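Local coordinates for protein nucleoside diphosphate kinase (Encephalitozoon cuniculi, PDB 3MPD) that probably transfers the gamma phosphate of ATP to nucleoside diphosphates through a phosphorylated enzyme intermediate, with magnesium as cofactor, at residues Ile26-Glu31 with Arg106-Val111. Sequence-based numbering, arbitrary orientation.
Sequences IQRFEE and RGDYGV
R28 reaches from helix 22-32 to the end of helix 105-109, where its NH2 lies between the D108 carboxylate and the Y109 hydroxyl. The tight part is this one nitrogen. NH2 forms a salt bridge with D108 OD2 at 2.8 Å, using the anti lone pair of that oxygen, and a weak hydrogen bond to Y109 OH at 3.0 Å. Both bonds are bent. NH2 alone makes them, and the guanidinium and carboxylate planes, 63° apart, rule out a flat, two-pronged pair. Arginine suits the place because its long chain, bent at chi2 (-67°), spans backbones whose closest CA atoms, those of R28 and D108, are 11.7 Å apart. D108 also folds its CB over one face of the Y109 ring, 4.0 Å above the plane, while its OD1 accepts from the backbone N of G103, which steadies the carboxylate. Tyrosine adds a rigid ring that carries a hydroxyl out to the arginine; the ring also packs on L21 and I117.

On the looser side a single water takes over: R28 NE donates to it at 2.7 Å, and it makes a weak link to Y109 OH. Only three residues touch between the two segments, a polar surface bridge between two helices of the NDP kinase fold, the second carrying R106, a probable ATP-binding residue.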
loop_
_atom_site.group_PDB
_atom_site.type_symbol
_atom_site.label_atom_id
_atom_site.label_comp_id
_atom_site.label_asym_id
_atom_site.label_seq_id
_atom_site.Cartn_x
_atom_site.Cartn_y
_atom_site.Cartn_z
ATOM N N ILE A 26 7.458 -3.831 0.387
ATOM C CA ILE A 26 7.349 -2.482 0.936
ATOM C C ILE A 26 8.409 -2.244 2.024
ATOM O O ILE A 26 8.952 -1.137 2.141
ATOM C CB ILE A 26 5.915 -2.231 1.455
ATOM C CG1 ILE A 26 4.944 -2.150 0.236
ATOM C CG2 ILE A 26 5.867 -0.935 2.329
ATOM C CD1 ILE A 26 3.469 -1.919 0.649
ATOM N N GLN A 27 8.690 -3.266 2.830
ATOM C CA GLN A 27 9.752 -3.157 3.843
ATOM C C GLN A 27 11.076 -2.660 3.250
ATOM O O GLN A 27 11.758 -1.842 3.890
ATOM C CB GLN A 27 9.992 -4.508 4.551
ATOM C CG GLN A 27 11.031 -4.479 5.687
ATOM C CD GLN A 27 11.323 -5.919 6.279
ATOM O OE1 GLN A 27 10.504 -6.822 6.197
ATOM N NE2 GLN A 27 12.483 -6.094 6.838
ATOM N N ARG A 28 11.456 -3.158 2.064
ATOM C CA ARG A 28 12.764 -2.780 1.481
ATOM C C ARG A 28 12.819 -1.266 1.238
ATOM O O ARG A 28 13.836 -0.630 1.501
ATOM C CB ARG A 28 13.089 -3.504 0.171
ATOM C CG ARG A 28 12.852 -5.029 0.155
ATOM C CD ARG A 28 13.820 -5.711 1.085
ATOM N NE ARG A 28 13.722 -7.183 1.027
ATOM C CZ ARG A 28 14.445 -7.994 0.252
ATOM N NH1 ARG A 28 15.321 -7.516 -0.615
ATOM N NH2 ARG A 28 14.302 -9.309 0.382
ATOM N N PHE A 29 11.724 -0.714 0.721
ATOM C CA PHE A 29 11.658 0.708 0.391
ATOM C C PHE A 29 11.544 1.593 1.629
ATOM O O PHE A 29 12.166 2.677 1.722
ATOM C CB PHE A 29 10.496 0.971 -0.577
ATOM C CG PHE A 29 10.772 0.461 -1.949
ATOM C CD1 PHE A 29 11.256 1.322 -2.922
ATOM C CD2 PHE A 29 10.589 -0.890 -2.267
ATOM C CE1 PHE A 29 11.562 0.844 -4.191
ATOM C CE2 PHE A 29 10.908 -1.370 -3.569
ATOM C CZ PHE A 29 11.397 -0.489 -4.501
ATOM N N GLU A 30 10.734 1.142 2.573
ATOM C CA GLU A 30 10.429 1.930 3.760
ATOM C C GLU A 30 11.665 1.936 4.683
ATOM O O GLU A 30 11.978 2.957 5.298
ATOM C CB GLU A 30 9.191 1.307 4.457
ATOM C CG GLU A 30 8.719 2.022 5.714
ATOM C CD GLU A 30 7.412 1.461 6.299
ATOM O OE1 GLU A 30 7.214 0.208 6.369
ATOM O OE2 GLU A 30 6.604 2.292 6.771
ATOM N N GLU A 31 12.387 0.802 4.762
ATOM C CA GLU A 31 13.600 0.724 5.624
ATOM C C GLU A 31 14.776 1.467 5.024
ATOM O O GLU A 31 15.678 1.902 5.763
ATOM C CB GLU A 31 14.013 -0.733 5.944
ATOM C CG GLU A 31 13.099 -1.385 6.935
ATOM C CD GLU A 31 13.520 -2.814 7.315
ATOM O OE1 GLU A 31 14.216 -3.548 6.535
ATOM O OE2 GLU A 31 13.082 -3.218 8.401
ATOM N N ARG A 106 14.518 -9.183 -6.508
ATOM C CA ARG A 106 14.550 -10.245 -7.533
ATOM C C ARG A 106 15.495 -11.374 -7.149
ATOM O O ARG A 106 15.197 -12.540 -7.382
ATOM C CB ARG A 106 14.917 -9.676 -8.913
ATOM C CG ARG A 106 13.776 -8.795 -9.457
ATOM C CD ARG A 106 14.167 -8.012 -10.712
ATOM N NE ARG A 106 13.002 -7.295 -11.276
ATOM C CZ ARG A 106 13.132 -6.278 -12.116
ATOM N NH1 ARG A 106 14.340 -5.868 -12.468
ATOM N NH2 ARG A 106 12.067 -5.662 -12.601
ATOM N N GLY A 107 16.633 -11.028 -6.551
ATOM C CA GLY A 107 17.551 -12.073 -6.099
ATOM C C GLY A 107 16.972 -13.010 -5.033
ATOM O O GLY A 107 17.304 -14.201 -4.998
ATOM N N ASP A 108 16.171 -12.458 -4.127
ATOM C CA ASP A 108 15.638 -13.229 -2.985
ATOM C C ASP A 108 14.338 -13.995 -3.314
ATOM O O ASP A 108 14.089 -15.063 -2.757
ATOM C CB ASP A 108 15.372 -12.304 -1.786
ATOM C CG ASP A 108 16.669 -11.772 -1.139
ATOM O OD1 ASP A 108 17.782 -12.329 -1.355
ATOM O OD2 ASP A 108 16.567 -10.783 -0.409
ATOM N N TYR A 109 13.527 -13.455 -4.215
ATOM C CA TYR A 109 12.162 -14.009 -4.444
ATOM C C TYR A 109 11.916 -14.429 -5.883
ATOM O O TYR A 109 11.008 -15.203 -6.163
ATOM C CB TYR A 109 11.075 -12.968 -4.052
ATOM C CG TYR A 109 11.247 -12.328 -2.680
ATOM C CD1 TYR A 109 11.363 -13.107 -1.545
ATOM C CD2 TYR A 109 11.245 -10.942 -2.520
ATOM C CE1 TYR A 109 11.558 -12.540 -0.261
ATOM C CE2 TYR A 109 11.401 -10.343 -1.220
ATOM C CZ TYR A 109 11.554 -11.163 -0.102
ATOM O OH TYR A 109 11.739 -10.630 1.170
ATOM N N GLY A 110 12.695 -13.882 -6.809
ATOM C CA GLY A 110 12.408 -14.061 -8.232
ATOM C C GLY A 110 13.062 -15.287 -8.839
ATOM O O GLY A 110 14.179 -15.693 -8.452
ATOM N N VAL A 111 12.364 -15.890 -9.793
ATOM C CA VAL A 111 12.965 -16.985 -10.556
ATOM C C VAL A 111 13.094 -16.688 -12.065
ATOM O O VAL A 111 14.158 -16.928 -12.669
ATOM C CB VAL A 111 12.283 -18.359 -10.255
ATOM C CG1 VAL A 111 12.832 -19.462 -11.189
ATOM C CG2 VAL A 111 12.529 -18.757 -8.825
HETATM O O HOH W 1 11.905 -7.842 2.951
#